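Local structure of Methylcobalamin\: coenzyme M methyltransferase (Methanosarcina mazei, 4AY7) at residues Val167-Phe170 with Met171-Ile175; Leu181-Ala184 with Leu185-Thr189. The protein transfers the methyl group of a methylated corrinoid to coenzyme M in methanogenesis, as a zinc-dependent TIM-barrel enzyme of the uroporphyrinogen decarboxylase family. All blocks are in the same frame, centred on the assembly; numbering follows the deposited sequence. Where two conformers were deposited one is given.

Interaction 1: Val167-Phe170 with Met171-Ile175; sequences VKSF and MKWSI
Ser169 and Trp173 meet one turn apart on the short alpha-helix 167-176, which lies on the outside of the TIM barrel, follows helix 157-165 in the chain and packs against it and helix 178-202. Consecutive i to i+4 backbone hydrogen bonds hold the two segments together: Met171 N to Val167 O, Lys172 N to Lys168 O, Trp173 N to Ser169 O and Ser174 N to Phe170 O. The third is short, 2.8 Å from Trp173 N to Ser169 O, and its N-H points almost straight at the oxygen (164°).

Aromatic contacts centre on the indole. With CG anti to the carbonyl carbon (chi1 -60°), Trp173 folds its ring back over the preceding turn. Ser169 CB then sits over the face of the six-membered ring, 4.0 Å from its centroid, in a CH-pi contact, while Ser169 O lies over the same face, off toward the rim near CG. Replacing Trp173 by an alanine would probably leave Ser169 CB without the aromatic surface it rests on and open a gap beside Val165 and Leu180, which the indole also touches. The hydroxyl of Ser169 turns to other partners, bonding to Pro112 O and Ser166 OG.

Apolar contact between the segments is slight, Val167 CG2 reaching Met171 CG at 4.3 Å. The Phe170 ring instead leaves this turn to pack among Ala161, Val165, Leu181, Leu185, Val213 and Met219.

A side-chain bond marks the last turn. Ser174 OG, placed between its own backbone N and carbonyl carbon (chi1 77°), donates to Met171 O at 2.5 Å.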
ATOM      1  N   VAL A 167      -5.565 -18.504  -5.213  1.00 25.08           N
ATOM      2  CA  VAL A 167      -4.339 -18.749  -4.508  1.00 26.14           C
ATOM      3  C   VAL A 167      -4.050 -20.254  -4.494  1.00 27.60           C
ATOM      4  O   VAL A 167      -2.888 -20.675  -4.534  1.00 27.12           O
ATOM      5  CB  VAL A 167      -4.327 -18.151  -3.066  1.00 26.74           C
ATOM      6  CG1 VAL A 167      -5.251 -18.901  -2.158  1.00 27.15           C
ATOM      7  CG2 VAL A 167      -2.900 -18.207  -2.535  1.00 27.70           C
ATOM      8  N   LYS A 168      -5.082 -21.075  -4.522  1.00 29.26           N
ATOM      9  CA  LYS A 168      -4.861 -22.520  -4.561  1.00 31.20           C
ATOM     10  C   LYS A 168      -4.139 -23.004  -5.857  1.00 30.79           C
ATOM     11  O   LYS A 168      -3.239 -23.848  -5.803  1.00 32.18           O
ATOM     12  CB  LYS A 168      -6.191 -23.189  -4.403  1.00 34.76           C
ATOM     13  CG  LYS A 168      -6.124 -24.678  -4.257  1.00 38.31           C
ATOM     14  CD  LYS A 168      -7.529 -25.255  -4.351  1.00 41.58           C
ATOM     15  CE  LYS A 168      -7.500 -26.687  -4.880  1.00 43.60           C
ATOM     16  NZ  LYS A 168      -7.058 -27.615  -3.804  1.00 46.32           N
ATOM     17  N   SER A 169      -4.544 -22.474  -7.011  1.00 28.44           N
ATOM     18  CA  SER A 169      -3.878 -22.796  -8.276  1.00 27.90           C
ATOM     19  C   SER A 169      -2.484 -22.184  -8.281  1.00 27.70           C
ATOM     20  O   SER A 169      -1.514 -22.770  -8.716  1.00 27.30           O
ATOM     21  CB  SER A 169      -4.657 -22.276  -9.460  1.00 26.45           C
ATOM     22  OG  SER A 169      -5.961 -22.838  -9.456  1.00 26.59           O
ATOM     23  N   PHE A 170      -2.385 -20.977  -7.789  1.00 27.64           N
ATOM     24  CA  PHE A 170      -1.077 -20.261  -7.758  1.00 27.82           C
ATOM     25  C   PHE A 170      -0.039 -21.053  -6.954  1.00 30.01           C
ATOM     26  O   PHE A 170       1.061 -21.318  -7.450  1.00 31.86           O
ATOM     27  CB  PHE A 170      -1.307 -18.850  -7.226  1.00 27.33           C
ATOM     28  CG  PHE A 170      -0.132 -17.943  -7.322  1.00 28.41           C
ATOM     29  CD1 PHE A 170       0.111 -17.223  -8.484  1.00 28.76           C
ATOM     30  CD2 PHE A 170       0.688 -17.766  -6.260  1.00 28.52           C
ATOM     31  CE1 PHE A 170       1.164 -16.383  -8.583  1.00 28.87           C
ATOM     32  CE2 PHE A 170       1.780 -16.922  -6.354  1.00 28.48           C
ATOM     33  CZ  PHE A 170       1.994 -16.202  -7.508  1.00 27.96           C
ATOM     34  N   MET A 171      -0.401 -21.534  -5.772  1.00 30.24           N
ATOM     35  CA  MET A 171       0.524 -22.319  -4.972  0.70 32.97           C
ATOM     36  C   MET A 171       0.876 -23.641  -5.645  1.00 32.59           C
ATOM     37  O   MET A 171       2.054 -24.012  -5.734  1.00 33.50           O
ATOM     38  CB  MET A 171      -0.037 -22.535  -3.564  0.70 35.02           C
ATOM     39  CG  MET A 171       0.081 -21.282  -2.691  0.70 38.06           C
ATOM     40  SD  MET A 171      -0.525 -21.445  -0.972  0.70 46.32           S
ATOM     41  CE  MET A 171       0.134 -23.071  -0.492  0.70 41.07           C
ATOM     42  N   LYS A 172      -0.126 -24.327  -6.175  1.00 34.11           N
ATOM     43  CA  LYS A 172       0.081 -25.619  -6.834  1.00 34.57           C
ATOM     44  C   LYS A 172       0.962 -25.468  -8.064  1.00 33.84           C
ATOM     45  O   LYS A 172       1.847 -26.266  -8.280  1.00 34.25           O
ATOM     46  CB  LYS A 172      -1.291 -26.233  -7.188  1.00 38.02           C
ATOM     47  CG  LYS A 172      -1.322 -27.674  -7.695  1.00 41.44           C
ATOM     48  CD  LYS A 172      -2.802 -28.159  -7.847  1.00 44.74           C
ATOM     49  CE  LYS A 172      -3.014 -29.689  -7.823  1.00 48.31           C
ATOM     50  NZ  LYS A 172      -3.381 -30.387  -9.125  1.00 49.11           N
ATOM     51  N   TRP A 173       0.750 -24.424  -8.860  1.00 32.38           N
ATOM     52  CA  TRP A 173       1.580 -24.196 -10.035  1.00 32.34           C
ATOM     53  C   TRP A 173       3.006 -23.799  -9.720  1.00 33.14           C
ATOM     54  O   TRP A 173       3.925 -24.053 -10.527  1.00 34.42           O
ATOM     55  CB  TRP A 173       0.963 -23.148 -10.913  1.00 30.30           C
ATOM     56  CG  TRP A 173      -0.411 -23.550 -11.393  1.00 30.83           C
ATOM     57  CD1 TRP A 173      -1.054 -24.760 -11.239  1.00 31.70           C
ATOM     58  CD2 TRP A 173      -1.328 -22.726 -12.129  1.00 30.62           C
ATOM     59  NE1 TRP A 173      -2.308 -24.703 -11.789  1.00 32.67           N
ATOM     60  CE2 TRP A 173      -2.514 -23.509 -12.344  1.00 30.93           C
ATOM     61  CE3 TRP A 173      -1.278 -21.445 -12.603  1.00 31.69           C
ATOM     62  CZ2 TRP A 173      -3.600 -23.023 -13.011  1.00 31.97           C
ATOM     63  CZ3 TRP A 173      -2.383 -20.947 -13.260  1.00 31.70           C
ATOM     64  CH2 TRP A 173      -3.505 -21.728 -13.490  1.00 31.36           C
ATOM     65  N   SER A 174       3.185 -23.134  -8.590  1.00 33.36           N
ATOM     66  CA  SER A 174       4.526 -22.740  -8.146  1.00 33.83           C
ATOM     67  C   SER A 174       5.481 -23.936  -8.009  1.00 36.21           C
ATOM     68  O   SER A 174       6.701 -23.788  -8.254  1.00 37.20           O
ATOM     69  CB  SER A 174       4.474 -21.956  -6.836  1.00 33.49           C
ATOM     70  OG  SER A 174       4.273 -22.770  -5.701  1.00 34.19           O
ATOM     71  N   ILE A 175       4.924 -25.104  -7.650  1.00 37.75           N
ATOM     72  CA  ILE A 175       5.682 -26.383  -7.596  1.00 38.85           C
ATOM     73  C   ILE A 175       5.569 -27.192  -8.888  1.00 40.41           C
ATOM     74  O   ILE A 175       6.561 -27.730  -9.364  1.00 42.50           O
ATOM     75  CB  ILE A 175       5.122 -27.314  -6.501  1.00 39.40           C
ATOM     76  CG1 ILE A 175       5.186 -26.662  -5.135  1.00 39.40           C
ATOM     77  CG2 ILE A 175       5.779 -28.703  -6.581  1.00 40.05           C
ATOM     78  CD1 ILE A 175       3.892 -26.777  -4.350  1.00 39.67           C
TER

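Interaction 2: Leu181-Ala184 with Leu185-Thr189; sequences LEQA and LDIAT
Leu185 packs back against Leu181 one turn earlier, the two side chains lying side by side and pointing the same way. Its CG is anti to the carbonyl carbon (chi1 -72°), which carries CD1 back to within 4.0 Å of both CG and CD2 of Leu181. The backbones of the pair are joined as well, Leu185 N donating to Leu181 O at 3.1 Å, and beyond it the leucine touches Leu228 and Arg231 of helix 221-238.

Asp186 N bonds to Glu182 O at 2.9 Å. The two carboxylates stay apart, Glu182 OE1 lying 5.1 Å from Asp186 OD2, and both form salt bridges with Arg231: OE1 of Glu182 with NH2, OD1 of Asp186 with NE. The shared guanidinium probably offsets the repulsion between the two acids. This i to i+4 spacing belongs to the long alpha-helix 178-202 on the outside of the TIM barrel, and the arginine ties it to the neighbouring helix 221-238.

Ile187 N continues the backbone pattern to Gln183 O. Alongside, Ile187 CD1 lies 4.1 Å from Gln183 CG, and the isoleucine also meets Met91, Ala118 and Val120 in loops.

Ala188 N donates to Ala184 O at 2.8 Å, while its small side chain fits against Val160 and Ala161 of helix 157-165. Thr189 grips Leu185 O twice, through its backbone N and through OG1, each at 2.8 Å; the hydroxyl approaches from above the carbonyl plane.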
ATOM      1  N   LEU A 181       2.582 -20.507 -13.586  1.00 27.97           N
ATOM      2  CA  LEU A 181       2.995 -19.534 -12.600  1.00 27.12           C
ATOM      3  C   LEU A 181       3.656 -18.284 -13.229  1.00 26.01           C
ATOM      4  O   LEU A 181       3.229 -17.131 -12.951  1.00 22.94           O
ATOM      5  CB  LEU A 181       3.944 -20.135 -11.580  1.00 27.71           C
ATOM      6  CG  LEU A 181       4.137 -19.191 -10.410  1.00 27.65           C
ATOM      7  CD1 LEU A 181       3.199 -19.522  -9.268  1.00 27.29           C
ATOM      8  CD2 LEU A 181       5.582 -19.295  -9.916  1.00 27.88           C
ATOM      9  N   GLU A 182       4.672 -18.502 -14.073  1.00 25.15           N
ATOM     10  CA  GLU A 182       5.302 -17.375 -14.754  1.00 26.39           C
ATOM     11  C   GLU A 182       4.490 -16.603 -15.739  1.00 25.02           C
ATOM     12  O   GLU A 182       4.582 -15.372 -15.789  1.00 24.08           O
ATOM     13  CB  GLU A 182       6.614 -17.784 -15.429  1.00 29.20           C
ATOM     14  CG  GLU A 182       7.716 -18.104 -14.440  1.00 31.02           C
ATOM     15  CD  GLU A 182       9.049 -18.256 -15.181  1.00 35.40           C
ATOM     16  OE1 GLU A 182       9.439 -17.358 -15.996  1.00 36.84           O
ATOM     17  OE2 GLU A 182       9.661 -19.316 -14.997  1.00 39.85           O
ATOM     18  N   GLN A 183       3.633 -17.288 -16.483  1.00 25.03           N
ATOM     19  CA  GLN A 183       2.736 -16.567 -17.393  1.00 25.08           C
ATOM     20  C   GLN A 183       1.799 -15.653 -16.628  1.00 23.96           C
ATOM     21  O   GLN A 183       1.598 -14.511 -17.029  1.00 23.50           O
ATOM     22  CB  GLN A 183       1.931 -17.539 -18.226  1.00 26.88           C
ATOM     23  CG  GLN A 183       1.266 -16.833 -19.362  1.00 29.44           C
ATOM     24  CD  GLN A 183       0.471 -17.783 -20.217  1.00 32.25           C
ATOM     25  OE1 GLN A 183       0.588 -19.044 -20.119  1.00 34.65           O
ATOM     26  NE2 GLN A 183      -0.318 -17.195 -21.104  1.00 35.35           N
ATOM     27  N   ALA A 184       1.239 -16.146 -15.522  1.00 22.71           N
ATOM     28  CA  ALA A 184       0.347 -15.298 -14.703  1.00 22.19           C
ATOM     29  C   ALA A 184       1.022 -14.076 -14.093  1.00 21.24           C
ATOM     30  O   ALA A 184       0.480 -12.944 -14.093  1.00 20.05           O
ATOM     31  CB  ALA A 184      -0.307 -16.148 -13.612  1.00 21.76           C
ATOM     32  N   LEU A 185       2.200 -14.307 -13.520  1.00 21.41           N
ATOM     33  CA  LEU A 185       3.022 -13.242 -12.984  1.00 21.04           C
ATOM     34  C   LEU A 185       3.330 -12.221 -14.045  1.00 21.38           C
ATOM     35  O   LEU A 185       3.170 -11.050 -13.802  1.00 21.03           O
ATOM     36  CB  LEU A 185       4.307 -13.824 -12.417  1.00 21.27           C
ATOM     37  CG  LEU A 185       4.075 -14.602 -11.114  1.00 21.35           C
ATOM     38  CD1 LEU A 185       5.320 -15.409 -10.726  1.00 21.99           C
ATOM     39  CD2 LEU A 185       3.757 -13.619  -9.996  1.00 20.79           C
ATOM     40  N   ASP A 186       3.626 -12.640 -15.271  1.00 22.06           N
ATOM     41  CA  ASP A 186       3.898 -11.691 -16.319  1.00 23.14           C
ATOM     42  C   ASP A 186       2.709 -10.857 -16.729  1.00 22.57           C
ATOM     43  O   ASP A 186       2.842  -9.645 -16.919  1.00 23.48           O
ATOM     44  CB  ASP A 186       4.540 -12.395 -17.561  1.00 25.73           C
ATOM     45  CG  ASP A 186       6.020 -12.870 -17.266  1.00 28.16           C
ATOM     46  OD1 ASP A 186       6.607 -12.449 -16.228  1.00 30.99           O
ATOM     47  OD2 ASP A 186       6.536 -13.697 -18.044  1.00 29.78           O
ATOM     48  N   ILE A 187       1.534 -11.472 -16.883  1.00 22.44           N
ATOM     49  CA  ILE A 187       0.329 -10.712 -17.191  1.00 21.93           C
ATOM     50  C   ILE A 187      -0.003  -9.770 -16.026  1.00 21.05           C
ATOM     51  O   ILE A 187      -0.309  -8.580 -16.264  1.00 20.41           O
ATOM     52  CB  ILE A 187      -0.883 -11.630 -17.417  1.00 22.33           C
ATOM     53  CG1 ILE A 187      -0.647 -12.536 -18.654  1.00 23.87           C
ATOM     54  CG2 ILE A 187      -2.148 -10.819 -17.582  1.00 22.37           C
ATOM     55  CD1 ILE A 187      -1.445 -13.823 -18.656  1.00 23.59           C
ATOM     56  N   ALA A 188       0.031 -10.297 -14.774  1.00 19.89           N
ATOM     57  CA  ALA A 188      -0.216  -9.472 -13.581  1.00 19.84           C
ATOM     58  C   ALA A 188       0.738  -8.282 -13.529  1.00 19.48           C
ATOM     59  O   ALA A 188       0.269  -7.189 -13.232  1.00 18.91           O
ATOM     60  CB  ALA A 188      -0.091 -10.295 -12.269  1.00 18.89           C
ATOM     61  N   THR A 189       2.040  -8.454 -13.886  1.00 19.80           N
ATOM     62  CA  THR A 189       3.002  -7.356 -13.758  1.00 20.49           C
ATOM     63  C   THR A 189       2.718  -6.284 -14.797  1.00 21.30           C
ATOM     64  O   THR A 189       2.741  -5.091 -14.470  1.00 20.87           O
ATOM     65  CB  THR A 189       4.449  -7.872 -13.801  1.00 20.87           C
ATOM     66  OG1 THR A 189       4.563  -8.825 -12.751  1.00 20.98           O
ATOM     67  CG2 THR A 189       5.536  -6.784 -13.638  1.00 20.45           C
TER

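Overall arrangement
Running from the N terminus, the chain passes through helix 157-165, then helix 167-176 with interaction 1, and turns into helix 178-202 with interaction 2. The two follow in series, neither nested nor crossed, and each closes only successive turns of its own helix. Their centres lie about 12 Å apart, and the helices touch where Leu181 CD1 comes within 3.3 Å of Phe170 O and where Phe170 CZ meets Leu185 CD2 at 4.0 Å. It is this packing of Phe170 on Leu181 and Leu185, with helix 157-165 against both helices and helix 221-238 against the second, that ties them together outside the parallel barrel strands, away from the zinc site.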